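Local coordinates for probable host range protein 2-3 (Myxoma virus, PDB 5CZ3), which probably supports viral multiplication in different cell types, as a member of the poxvirus C7 family, whose host-range proteins antagonise a host restriction factor, at residues V13-E18 with I37-A42; K23-F28 with P116-N121; Y127-L130 with Y136-I139. All coordinates share one frame; numbering follows the deposited sequence.

Contact 1. Residues V13-E18 with I37-A42; sequences VFLIDE and IHLKTA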
ATOM      1  N   VAL A  13      -2.644  -2.861   2.818  1.00 37.81           N
ATOM      2  CA  VAL A  13      -2.667  -3.071   1.375  1.00 37.50           C
ATOM      3  C   VAL A  13      -2.929  -4.539   1.060  1.00 38.65           C
ATOM      4  O   VAL A  13      -2.201  -5.418   1.521  1.00 39.61           O
ATOM      5  CB  VAL A  13      -1.349  -2.631   0.717  1.00 37.48           C
ATOM      6  CG1 VAL A  13      -1.381  -2.911  -0.779  1.00 37.11           C
ATOM      7  CG2 VAL A  13      -1.093  -1.156   0.985  1.00 37.36           C
ATOM      8  N   PHE A  14      -3.971  -4.798   0.277  1.00 39.08           N
ATOM      9  CA  PHE A  14      -4.366  -6.167  -0.036  1.00 40.77           C
ATOM     10  C   PHE A  14      -4.229  -6.485  -1.521  1.00 42.30           C
ATOM     11  O   PHE A  14      -4.727  -5.747  -2.371  1.00 43.53           O
ATOM     12  CB  PHE A  14      -5.809  -6.417   0.410  1.00 41.17           C
ATOM     13  CG  PHE A  14      -6.050  -6.152   1.869  1.00 41.59           C
ATOM     14  CD1 PHE A  14      -5.845  -7.147   2.812  1.00 42.63           C
ATOM     15  CD2 PHE A  14      -6.486  -4.908   2.299  1.00 40.90           C
ATOM     16  CE1 PHE A  14      -6.068  -6.905   4.155  1.00 43.17           C
ATOM     17  CE2 PHE A  14      -6.711  -4.662   3.642  1.00 41.12           C
ATOM     18  CZ  PHE A  14      -6.502  -5.661   4.571  1.00 42.17           C
ATOM     19  N   LEU A  15      -3.549  -7.586  -1.824  1.00 43.15           N
ATOM     20  CA  LEU A  15      -3.471  -8.088  -3.192  1.00 44.41           C
ATOM     21  C   LEU A  15      -4.484  -9.216  -3.354  1.00 46.42           C
ATOM     22  O   LEU A  15      -4.259 -10.339  -2.901  1.00 47.44           O
ATOM     23  CB  LEU A  15      -2.057  -8.567  -3.529  1.00 45.54           C
ATOM     24  CG  LEU A  15      -1.038  -7.489  -3.926  1.00 45.05           C
ATOM     25  CD1 LEU A  15      -0.655  -6.608  -2.744  1.00 44.09           C
ATOM     26  CD2 LEU A  15       0.202  -8.115  -4.555  1.00 46.21           C
ATOM     27  N   ILE A  16      -5.598  -8.899  -4.009  1.00 47.15           N
ATOM     28  CA  ILE A  16      -6.786  -9.749  -4.009  1.00 49.27           C
ATOM     29  C   ILE A  16      -6.574 -11.138  -4.606  1.00 52.04           C
ATOM     30  O   ILE A  16      -6.774 -12.146  -3.926  1.00 52.71           O
ATOM     31  CB  ILE A  16      -7.942  -9.068  -4.768  1.00 49.46           C
ATOM     32  CG1 ILE A  16      -8.187  -7.664  -4.211  1.00 46.60           C
ATOM     33  CG2 ILE A  16      -9.204  -9.907  -4.686  1.00 52.49           C
ATOM     34  CD1 ILE A  16      -8.389  -7.631  -2.712  1.00 45.15           C
ATOM     35  N   ASP A  17      -6.179 -11.188  -5.873  1.00 54.13           N
ATOM     36  CA  ASP A  17      -6.032 -12.459  -6.575  1.00 57.37           C
ATOM     37  C   ASP A  17      -4.852 -13.274  -6.056  1.00 57.50           C
ATOM     38  O   ASP A  17      -4.810 -14.493  -6.218  1.00 61.08           O
ATOM     39  CB  ASP A  17      -5.883 -12.220  -8.078  1.00 60.56           C
ATOM     40  CG  ASP A  17      -7.133 -11.626  -8.698  1.00 64.35           C
ATOM     41  OD1 ASP A  17      -8.245 -11.985  -8.254  1.00 65.15           O
ATOM     42  OD2 ASP A  17      -7.003 -10.799  -9.626  1.00 67.76           O
ATOM     43  N   GLU A  18      -3.892 -12.599  -5.433  1.00 54.02           N
ATOM     44  CA  GLU A  18      -2.744 -13.282  -4.852  1.00 52.63           C
ATOM     45  C   GLU A  18      -3.048 -13.722  -3.425  1.00 51.33           C
ATOM     46  O   GLU A  18      -2.274 -14.466  -2.820  1.00 51.52           O
ATOM     47  CB  GLU A  18      -1.505 -12.382  -4.877  1.00 51.16           C
ATOM     48  CG  GLU A  18      -0.890 -12.196  -6.259  1.00 51.03           C
ATOM     49  CD  GLU A  18      -1.719 -11.301  -7.155  1.00 49.23           C
ATOM     50  OE1 GLU A  18      -2.435 -10.426  -6.625  1.00 47.25           O
ATOM     51  OE2 GLU A  18      -1.663 -11.477  -8.390  1.00 50.28           O
ATOM     52  N   ILE A  37       6.523  -2.122  -4.021  1.00 43.76           N
ATOM     53  CA  ILE A  37       6.189  -3.529  -4.186  1.00 45.11           C
ATOM     54  C   ILE A  37       6.773  -4.089  -5.476  1.00 48.24           C
ATOM     55  O   ILE A  37       6.292  -3.791  -6.569  1.00 47.34           O
ATOM     56  CB  ILE A  37       4.665  -3.752  -4.183  1.00 43.19           C
ATOM     57  CG1 ILE A  37       4.038  -3.152  -2.923  1.00 41.18           C
ATOM     58  CG2 ILE A  37       4.347  -5.235  -4.280  1.00 44.00           C
ATOM     59  CD1 ILE A  37       2.541  -3.346  -2.831  1.00 39.70           C
ATOM     60  N   HIS A  38       7.820  -4.898  -5.338  1.00 52.06           N
ATOM     61  CA  HIS A  38       8.402  -5.595  -6.475  1.00 56.00           C
ATOM     62  C   HIS A  38       7.535  -6.788  -6.852  1.00 54.96           C
ATOM     63  O   HIS A  38       7.505  -7.796  -6.146  1.00 55.07           O
ATOM     64  CB  HIS A  38       9.828  -6.054  -6.163  1.00 60.35           C
ATOM     65  CG  HIS A  38      10.810  -4.932  -6.034  1.00 63.30           C
ATOM     66  ND1 HIS A  38      11.567  -4.480  -7.094  1.00 67.42           N
ATOM     67  CD2 HIS A  38      11.157  -4.167  -4.973  1.00 63.51           C
ATOM     68  CE1 HIS A  38      12.339  -3.488  -6.690  1.00 69.24           C
ATOM     69  NE2 HIS A  38      12.109  -3.278  -5.407  1.00 67.33           N
ATOM     70  N   LEU A  39       6.820  -6.660  -7.964  1.00 53.54           N
ATOM     71  CA  LEU A  39       5.946  -7.723  -8.440  1.00 52.07           C
ATOM     72  C   LEU A  39       6.666  -8.581  -9.470  1.00 53.46           C
ATOM     73  O   LEU A  39       7.118  -8.081 -10.500  1.00 55.06           O
ATOM     74  CB  LEU A  39       4.667  -7.138  -9.037  1.00 50.80           C
ATOM     75  CG  LEU A  39       3.825  -6.271  -8.100  1.00 48.25           C
ATOM     76  CD1 LEU A  39       2.876  -5.394  -8.898  1.00 47.47           C
ATOM     77  CD2 LEU A  39       3.057  -7.145  -7.123  1.00 47.37           C
ATOM     78  N   LYS A  40       6.783  -9.872  -9.184  1.00 52.92           N
ATOM     79  CA  LYS A  40       7.430 -10.792 -10.110  1.00 55.40           C
ATOM     80  C   LYS A  40       6.387 -11.715 -10.734  1.00 55.39           C
ATOM     81  O   LYS A  40       5.599 -12.340 -10.023  1.00 53.91           O
ATOM     82  CB  LYS A  40       8.518 -11.607  -9.399  1.00 55.91           C
ATOM     83  CG  LYS A  40       9.668 -10.788  -8.791  1.00 54.49           C
ATOM     84  N   THR A  41       6.374 -11.788 -12.062  1.00 65.85           N
ATOM     85  CA  THR A  41       5.442 -12.668 -12.764  1.00 64.37           C
ATOM     86  C   THR A  41       6.023 -13.205 -14.070  1.00 67.51           C
ATOM     87  O   THR A  41       6.799 -12.531 -14.746  1.00 68.51           O
ATOM     88  CB  THR A  41       4.107 -11.956 -13.071  1.00 60.22           C
ATOM     89  OG1 THR A  41       3.197 -12.885 -13.672  1.00 60.12           O
ATOM     90  CG2 THR A  41       4.318 -10.776 -14.008  1.00 59.60           C
ATOM     91  N   ALA A  42       5.638 -14.429 -14.414  1.00 69.00           N
ATOM     92  CA  ALA A  42       6.090 -15.057 -15.649  1.00 72.98           C
ATOM     93  C   ALA A  42       4.987 -15.044 -16.702  1.00 71.29           C
ATOM     94  O   ALA A  42       5.239 -15.285 -17.883  1.00 74.19           O
ATOM     95  CB  ALA A  42       6.553 -16.481 -15.382  1.00 70.33           C
TER

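Contact 2. Residues K23-F28 with P116-N121; sequences KHVNLF and PTFLVN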
ATOM      1  N   LYS A  23      -0.043  -5.756   5.764  1.00 42.99           N
ATOM      2  CA  LYS A  23      -0.714  -4.976   6.798  1.00 43.80           C
ATOM      3  C   LYS A  23       0.212  -3.999   7.512  1.00 43.71           C
ATOM      4  O   LYS A  23       1.424  -4.217   7.594  1.00 44.45           O
ATOM      5  CB  LYS A  23      -1.364  -5.914   7.816  1.00 46.73           C
ATOM      6  CG  LYS A  23      -2.251  -6.972   7.182  1.00 47.76           C
ATOM      7  CD  LYS A  23      -3.270  -7.509   8.167  1.00 49.95           C
ATOM      8  CE  LYS A  23      -4.378  -6.499   8.407  1.00 49.78           C
ATOM      9  NZ  LYS A  23      -5.437  -7.041   9.300  1.00 53.59           N
ATOM     10  N   HIS A  24      -0.381  -2.922   8.023  1.00 42.86           N
ATOM     11  CA  HIS A  24       0.329  -1.887   8.774  1.00 42.86           C
ATOM     12  C   HIS A  24       1.485  -1.299   7.967  1.00 42.01           C
ATOM     13  O   HIS A  24       2.608  -1.183   8.456  1.00 42.56           O
ATOM     14  CB  HIS A  24       0.836  -2.442  10.109  1.00 44.25           C
ATOM     15  CG  HIS A  24      -0.258  -2.876  11.037  1.00 44.86           C
ATOM     16  ND1 HIS A  24      -0.048  -3.101  12.380  1.00 47.08           N
ATOM     17  CD2 HIS A  24      -1.570  -3.125  10.815  1.00 43.73           C
ATOM     18  CE1 HIS A  24      -1.184  -3.470  12.946  1.00 47.09           C
ATOM     19  NE2 HIS A  24      -2.123  -3.493  12.018  1.00 45.30           N
ATOM     20  N   VAL A  25       1.188  -0.928   6.727  1.00 40.41           N
ATOM     21  CA  VAL A  25       2.170  -0.338   5.828  1.00 40.29           C
ATOM     22  C   VAL A  25       2.533   1.081   6.268  1.00 41.28           C
ATOM     23  O   VAL A  25       3.625   1.573   5.992  1.00 42.36           O
ATOM     24  CB  VAL A  25       1.639  -0.324   4.379  1.00 38.63           C
ATOM     25  CG1 VAL A  25       2.665   0.256   3.424  1.00 38.21           C
ATOM     26  CG2 VAL A  25       1.254  -1.731   3.954  1.00 39.18           C
ATOM     27  N   ASN A  26       1.607   1.723   6.973  1.00 41.77           N
ATOM     28  CA  ASN A  26       1.783   3.091   7.454  1.00 42.55           C
ATOM     29  C   ASN A  26       3.037   3.311   8.295  1.00 44.26           C
ATOM     30  O   ASN A  26       3.478   2.417   9.019  1.00 44.64           O
ATOM     31  CB  ASN A  26       0.567   3.496   8.279  1.00 42.59           C
ATOM     32  CG  ASN A  26       0.323   2.555   9.441  1.00 43.22           C
ATOM     33  OD1 ASN A  26      -0.381   1.553   9.306  1.00 42.52           O
ATOM     34  ND2 ASN A  26       0.916   2.864  10.589  1.00 45.08           N
ATOM     35  N   LEU A  27       3.603   4.509   8.199  1.00 45.58           N
ATOM     36  CA  LEU A  27       4.670   4.920   9.103  1.00 47.71           C
ATOM     37  C   LEU A  27       4.115   4.957  10.521  1.00 48.66           C
ATOM     38  O   LEU A  27       2.978   5.382  10.723  1.00 48.20           O
ATOM     39  CB  LEU A  27       5.223   6.292   8.713  1.00 48.91           C
ATOM     40  CG  LEU A  27       5.698   6.497   7.275  1.00 49.01           C
ATOM     41  CD1 LEU A  27       6.117   7.945   7.062  1.00 50.83           C
ATOM     42  CD2 LEU A  27       6.842   5.551   6.939  1.00 50.27           C
ATOM     43  N   PHE A  28       4.895   4.520  11.505  1.00 49.77           N
ATOM     44  CA  PHE A  28       4.399   4.561  12.876  1.00 51.51           C
ATOM     45  C   PHE A  28       4.475   5.984  13.427  1.00 53.75           C
ATOM     46  O   PHE A  28       4.027   6.252  14.542  1.00 55.12           O
ATOM     47  CB  PHE A  28       5.151   3.575  13.787  1.00 52.75           C
ATOM     48  CG  PHE A  28       6.651   3.708  13.764  1.00 52.91           C
ATOM     49  CD1 PHE A  28       7.285   4.753  14.418  1.00 54.44           C
ATOM     50  CD2 PHE A  28       7.431   2.750  13.135  1.00 51.88           C
ATOM     51  CE1 PHE A  28       8.666   4.860  14.411  1.00 55.72           C
ATOM     52  CE2 PHE A  28       8.810   2.850  13.127  1.00 53.13           C
ATOM     53  CZ  PHE A  28       9.429   3.905  13.767  1.00 55.05           C
ATOM     54  N   PRO A 116       8.138   1.351   3.395  1.00 42.54           N
ATOM     55  CA  PRO A 116       8.594  -0.040   3.366  1.00 42.63           C
ATOM     56  C   PRO A 116       8.670  -0.581   1.938  1.00 43.39           C
ATOM     57  O   PRO A 116       7.957  -0.100   1.056  1.00 42.37           O
ATOM     58  CB  PRO A 116       7.530  -0.773   4.183  1.00 40.87           C
ATOM     59  CG  PRO A 116       6.300   0.042   3.990  1.00 39.99           C
ATOM     60  CD  PRO A 116       6.756   1.473   3.890  1.00 40.69           C
ATOM     61  N   THR A 117       9.536  -1.567   1.720  1.00 44.78           N
ATOM     62  CA  THR A 117       9.709  -2.157   0.399  1.00 45.68           C
ATOM     63  C   THR A 117       9.486  -3.664   0.447  1.00 46.51           C
ATOM     64  O   THR A 117      10.102  -4.366   1.249  1.00 47.62           O
ATOM     65  CB  THR A 117      11.111  -1.867  -0.169  1.00 48.51           C
ATOM     66  OG1 THR A 117      11.341  -0.453  -0.173  1.00 48.78           O
ATOM     67  CG2 THR A 117      11.236  -2.402  -1.586  1.00 50.16           C
ATOM     68  N   PHE A 118       8.602  -4.152  -0.416  1.00 47.29           N
ATOM     69  CA  PHE A 118       8.251  -5.565  -0.431  1.00 49.31           C
ATOM     70  C   PHE A 118       8.536  -6.207  -1.777  1.00 50.36           C
ATOM     71  O   PHE A 118       8.665  -5.525  -2.794  1.00 50.64           O
ATOM     72  CB  PHE A 118       6.772  -5.762  -0.091  1.00 49.43           C
ATOM     73  CG  PHE A 118       6.314  -4.987   1.105  1.00 49.41           C
ATOM     74  CD1 PHE A 118       6.449  -5.508   2.378  1.00 49.88           C
ATOM     75  CD2 PHE A 118       5.734  -3.737   0.953  1.00 48.87           C
ATOM     76  CE1 PHE A 118       6.023  -4.796   3.482  1.00 49.47           C
ATOM     77  CE2 PHE A 118       5.307  -3.018   2.051  1.00 48.08           C
ATOM     78  CZ  PHE A 118       5.452  -3.548   3.318  1.00 48.10           C
ATOM     79  N   LEU A 119       8.631  -7.531  -1.770  1.00 50.87           N
ATOM     80  CA  LEU A 119       8.659  -8.308  -2.999  1.00 51.48           C
ATOM     81  C   LEU A 119       7.484  -9.265  -2.977  1.00 50.06           C
ATOM     82  O   LEU A 119       7.231  -9.913  -1.962  1.00 49.44           O
ATOM     83  CB  LEU A 119       9.972  -9.084  -3.147  1.00 54.00           C
ATOM     84  N   VAL A 120       6.770  -9.362  -4.092  1.00 49.70           N
ATOM     85  CA  VAL A 120       5.669 -10.309  -4.194  1.00 50.27           C
ATOM     86  C   VAL A 120       5.745 -11.100  -5.497  1.00 53.62           C
ATOM     87  O   VAL A 120       5.639 -10.536  -6.586  1.00 54.95           O
ATOM     88  CB  VAL A 120       4.302  -9.604  -4.105  1.00 47.87           C
ATOM     89  CG1 VAL A 120       3.177 -10.609  -4.293  1.00 48.31           C
ATOM     90  CG2 VAL A 120       4.157  -8.881  -2.774  1.00 45.58           C
ATOM     91  N   ASN A 121       5.937 -12.408  -5.375  1.00 55.87           N
ATOM     92  CA  ASN A 121       5.983 -13.294  -6.532  1.00 59.41           C
ATOM     93  C   ASN A 121       4.590 -13.806  -6.874  1.00 60.59           C
ATOM     94  O   ASN A 121       4.136 -14.786  -6.300  1.00 61.08           O
ATOM     95  CB  ASN A 121       6.928 -14.469  -6.262  1.00 61.69           C
ATOM     96  CG  ASN A 121       7.236 -15.280  -7.509  1.00 65.00           C
ATOM     97  OD1 ASN A 121       6.351 -15.576  -8.313  1.00 65.61           O
ATOM     98  ND2 ASN A 121       8.502 -15.644  -7.673  1.00 67.64           N
TER

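Contact 3. Residues Y127-L130 with Y136-I139; sequences YYIL and YTYI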
ATOM      1  N   TYR A 127       6.562 -14.121  -0.633  1.00 73.64           N
ATOM      2  CA  TYR A 127       6.906 -12.719  -0.444  1.00 69.18           C
ATOM      3  C   TYR A 127       8.156 -12.524   0.404  1.00 68.88           C
ATOM      4  O   TYR A 127       8.808 -13.489   0.807  1.00 72.31           O
ATOM      5  CB  TYR A 127       5.732 -11.970   0.188  1.00 65.28           C
ATOM      6  CG  TYR A 127       5.172 -12.633   1.427  1.00 65.99           C
ATOM      7  CD1 TYR A 127       5.773 -12.458   2.667  1.00 67.11           C
ATOM      8  CD2 TYR A 127       4.037 -13.432   1.355  1.00 66.48           C
ATOM      9  CE1 TYR A 127       5.263 -13.061   3.802  1.00 68.37           C
ATOM     10  CE2 TYR A 127       3.519 -14.040   2.486  1.00 67.84           C
ATOM     11  CZ  TYR A 127       4.136 -13.850   3.706  1.00 68.79           C
ATOM     12  OH  TYR A 127       3.625 -14.451   4.834  1.00 70.40           O
ATOM     13  N   TYR A 128       8.471 -11.262   0.669  1.00 65.63           N
ATOM     14  CA  TYR A 128       9.653 -10.896   1.435  1.00 66.93           C
ATOM     15  C   TYR A 128       9.610  -9.410   1.772  1.00 61.16           C
ATOM     16  O   TYR A 128       9.355  -8.575   0.905  1.00 58.96           O
ATOM     17  CB  TYR A 128      10.925 -11.228   0.652  1.00 73.65           C
ATOM     18  CG  TYR A 128      12.187 -11.280   1.486  1.00 79.84           C
ATOM     19  CD1 TYR A 128      12.414 -12.323   2.375  1.00 83.42           C
ATOM     20  CD2 TYR A 128      13.159 -10.296   1.371  1.00 81.46           C
ATOM     21  CE1 TYR A 128      13.569 -12.377   3.134  1.00 87.65           C
ATOM     22  CE2 TYR A 128      14.315 -10.343   2.125  1.00 85.41           C
ATOM     23  CZ  TYR A 128      14.516 -11.385   3.003  1.00 88.89           C
ATOM     24  OH  TYR A 128      15.667 -11.431   3.754  1.00 93.73           O
ATOM     25  N   ILE A 129       9.841  -9.084   3.037  1.00 58.41           N
ATOM     26  CA  ILE A 129       9.963  -7.692   3.436  1.00 53.66           C
ATOM     27  C   ILE A 129      11.422  -7.276   3.326  1.00 56.22           C
ATOM     28  O   ILE A 129      12.194  -7.459   4.266  1.00 58.35           O
ATOM     29  CB  ILE A 129       9.461  -7.456   4.876  1.00 50.40           C
ATOM     30  CG1 ILE A 129       8.087  -8.100   5.079  1.00 46.55           C
ATOM     31  CG2 ILE A 129       9.419  -5.967   5.191  1.00 48.84           C
ATOM     32  CD1 ILE A 129       7.502  -7.875   6.461  1.00 44.75           C
ATOM     33  N   LEU A 130      11.806  -6.745   2.168  1.00 57.08           N
ATOM     34  CA  LEU A 130      13.170  -6.257   1.965  1.00 61.38           C
ATOM     35  C   LEU A 130      13.508  -5.174   2.981  1.00 61.52           C
ATOM     36  O   LEU A 130      14.602  -5.159   3.545  1.00 65.36           O
ATOM     37  CB  LEU A 130      13.347  -5.742   0.529  1.00 61.92           C
ATOM     38  CG  LEU A 130      14.622  -5.093  -0.041  1.00 63.23           C
ATOM     39  N   TYR A 136       5.932  -0.871  11.198  1.00 48.00           N
ATOM     40  CA  TYR A 136       5.870  -2.167  11.859  1.00 49.19           C
ATOM     41  C   TYR A 136       5.088  -3.132  10.977  1.00 47.41           C
ATOM     42  O   TYR A 136       4.298  -3.940  11.466  1.00 48.30           O
ATOM     43  CB  TYR A 136       5.215  -2.050  13.234  1.00 51.50           C
ATOM     44  CG  TYR A 136       5.943  -1.131  14.185  1.00 54.37           C
ATOM     45  CD1 TYR A 136       7.317  -1.226  14.357  1.00 55.95           C
ATOM     46  CD2 TYR A 136       5.257  -0.167  14.911  1.00 55.36           C
ATOM     47  CE1 TYR A 136       7.988  -0.388  15.227  1.00 58.23           C
ATOM     48  CE2 TYR A 136       5.919   0.676  15.783  1.00 57.84           C
ATOM     49  CZ  TYR A 136       7.285   0.561  15.937  1.00 58.92           C
ATOM     50  OH  TYR A 136       7.950   1.398  16.803  1.00 61.61           O
ATOM     51  N   THR A 137       5.315  -3.033   9.672  1.00 45.32           N
ATOM     52  CA  THR A 137       4.557  -3.803   8.697  1.00 43.99           C
ATOM     53  C   THR A 137       4.832  -5.302   8.783  1.00 45.85           C
ATOM     54  O   THR A 137       5.925  -5.732   9.157  1.00 47.56           O
ATOM     55  CB  THR A 137       4.854  -3.323   7.263  1.00 42.66           C
ATOM     56  OG1 THR A 137       3.980  -3.986   6.342  1.00 41.17           O
ATOM     57  CG2 THR A 137       6.304  -3.600   6.886  1.00 44.42           C
ATOM     58  N   TYR A 138       3.818  -6.090   8.446  1.00 45.77           N
ATOM     59  CA  TYR A 138       3.949  -7.539   8.388  1.00 48.11           C
ATOM     60  C   TYR A 138       3.042  -8.074   7.289  1.00 46.06           C
ATOM     61  O   TYR A 138       2.075  -7.419   6.903  1.00 43.57           O
ATOM     62  CB  TYR A 138       3.608  -8.179   9.737  1.00 51.40           C
ATOM     63  CG  TYR A 138       2.155  -8.051  10.147  1.00 50.84           C
ATOM     64  CD1 TYR A 138       1.701  -6.931  10.832  1.00 50.11           C
ATOM     65  CD2 TYR A 138       1.242  -9.060   9.863  1.00 50.68           C
ATOM     66  CE1 TYR A 138       0.376  -6.812  11.213  1.00 49.84           C
ATOM     67  CE2 TYR A 138      -0.084  -8.950  10.237  1.00 50.52           C
ATOM     68  CZ  TYR A 138      -0.511  -7.826  10.913  1.00 50.54           C
ATOM     69  OH  TYR A 138      -1.831  -7.713  11.289  1.00 51.94           O
ATOM     70  N   ILE A 139       3.353  -9.262   6.786  1.00 47.67           N
ATOM     71  CA  ILE A 139       2.584  -9.833   5.689  1.00 47.02           C
ATOM     72  C   ILE A 139       1.900 -11.137   6.076  1.00 48.68           C
ATOM     73  O   ILE A 139       2.553 -12.100   6.473  1.00 52.10           O
ATOM     74  CB  ILE A 139       3.470 -10.088   4.458  1.00 48.34           C
ATOM     75  CG1 ILE A 139       4.119  -8.786   3.987  1.00 46.75           C
ATOM     76  CG2 ILE A 139       2.654 -10.704   3.338  1.00 48.56           C
ATOM     77  CD1 ILE A 139       5.065  -8.964   2.821  1.00 48.06           C
TER

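Contact 1. Residues V13-E18 with I37-A42
The interior of a beta-sandwich is the setting for this contact, in which Val-13 and Leu-15 of one sheet face Ile-37 and Leu-39 of the other. The two strands belong to different sheets: strand 10-15 lies within the antiparallel sheet and strand 34-40 within the mixed one. The backbones never pair, and the nearest CA atoms, Val-13 CA and Ile-37 CA, remain 10.5 Å apart, so methyl groups alone span the gap. The two leucines, Leu-15 and Leu-39, meet at a slant and touch through one branch each, Leu-15 CD2 lying 4.0 Å from Leu-39 CD2. Ile-37 reaches across with its outer arm extended (chi2 -179°), which carries its CD1 atom to 4.4 Å from Val-13 CG1. That same methyl, Ile-37 CD1, lies 4.6 Å from Leu-15 CD1, linking the two pairs rather loosely. The buried surface is correspondingly modest, 114 Å² over both sides. Neighbouring strands add to the packing: Val-120 touches Leu-15, Ile-37 and Leu-39, and Ile-22 touches Leu-15 and Ile-37. The intervening residues turn the other way, Phe-14 meeting the ring of Trp-151 and His-38 lying outside the core. This alternation, every second residue inward and all four touching side chains buried, is characteristic of face-to-face sheet packing in a beta-sandwich.

Contact 2. Residues K23-F28 with P116-N121
The nearest CA atoms, those of Val-25 and Pro-116, are 6.9 Å apart, yet no hydrogen bond joins the segments. Residues 24-28 form an irregular loop after strand 20-23, while Pro-116 immediately precedes strand 117-121. The side chains of Val-25 and Pro-116 cross at about a right angle, and Val-25 CG1 rests 3.7 Å from Pro-116 CG. The CG1 branch of Val-25 points opposite the backbone N (chi1 -179°), which also sets it at the edge of the Phe-118 ring, near the ring plane, with Val-25 CG1 4.4 Å from Phe-118 CE2. Pro-116 meets that branch closely and packs equally on the valine carbonyl, Pro-116 CG lying 3.7 Å from Val-25 O, while Phe-118 borders the same branch more loosely. Next in the loop, the amide of Asn-26 is used at both ends: ND2 donates a nearly straight bond (173°) to Leu-27 O from above that carbonyl's plane, 3.3 Å from Asn-26 ND2 to Leu-27 O, and OD1 accepts from Leu-11 N. Val-25 also packs on Val-13 of one sheet and Cys-35 of the other, as a connecting loop packed between the layers of a beta-sandwich does.

Contact 3. Residues Y127-L130 with Y136-I139
Ile-139 sets its CG2 methyl squarely over one face of the Tyr-127 ring, and this CH-pi contact is the tight part of the interface: Ile-139 CG2 lies 3.3 Å from the ring centroid, only 4° off the normal. Tyr-127 reaches this position with CG lodged between its own backbone N and carbonyl carbon (chi1 51°). The other arm of the isoleucine sits past the rim of the ring on the CG/CD1 side, Ile-139 CD1 still 3.6 Å from Tyr-127 CD1, and there meets Ile-129, whose CG1 is 3.9 Å from Ile-139 CD1. Ile-139 is buried and contributes 101 Å², the largest share of any residue here. The paths of 127-129 and 137-139 run 166° apart, close to antiparallel, but the two backbones do not pair, and the nearest CA atoms, Ile-129 CA and Tyr-138 CA, are 7.8 Å apart. They belong to a beta-arch: the chain leaves the outermost strand 126-131 of one sheet, turns a corner at Leu-130 and enters the outermost strand 138-140 of the other. Packing is looser toward that turn, where Ile-129 CD1 rests 3.8 Å from Thr-137 O and Ile-129 CG2 is 4.3 Å from Thr-137 CG2. The Thr-137 hydroxyl hydrogen-bonds to Lys-23 O. On the solvent side, Tyr-128 is exposed and points away from the interface, as does the partly exposed Tyr-138, whose ring meets His-24 edge-to-face.

Overall arrangement
From the N terminus, strand 10-15 enters contact 1, which closes when strand 34-40 arrives on the opposite sheet. Before that, loop 23-28 has opened contact 2, completed 88 residues later by 116-121, so contacts 1 and 2 cross along the chain. His-38 pairs through its backbone with Phe-118 and Val-120, so strands 34-40 and 117-121 are neighbours in the mixed sheet. Contact 3 follows in series, closing a short loop. Its centre is about 5 Å from that of contact 2, and Lys-23 probably hydrogen-bonds to Tyr-138 through the backbone. Contact 1 thus joins inner strands of the two sheets, contact 2 a loop to the mixed sheet, and contact 3 the two outermost strands.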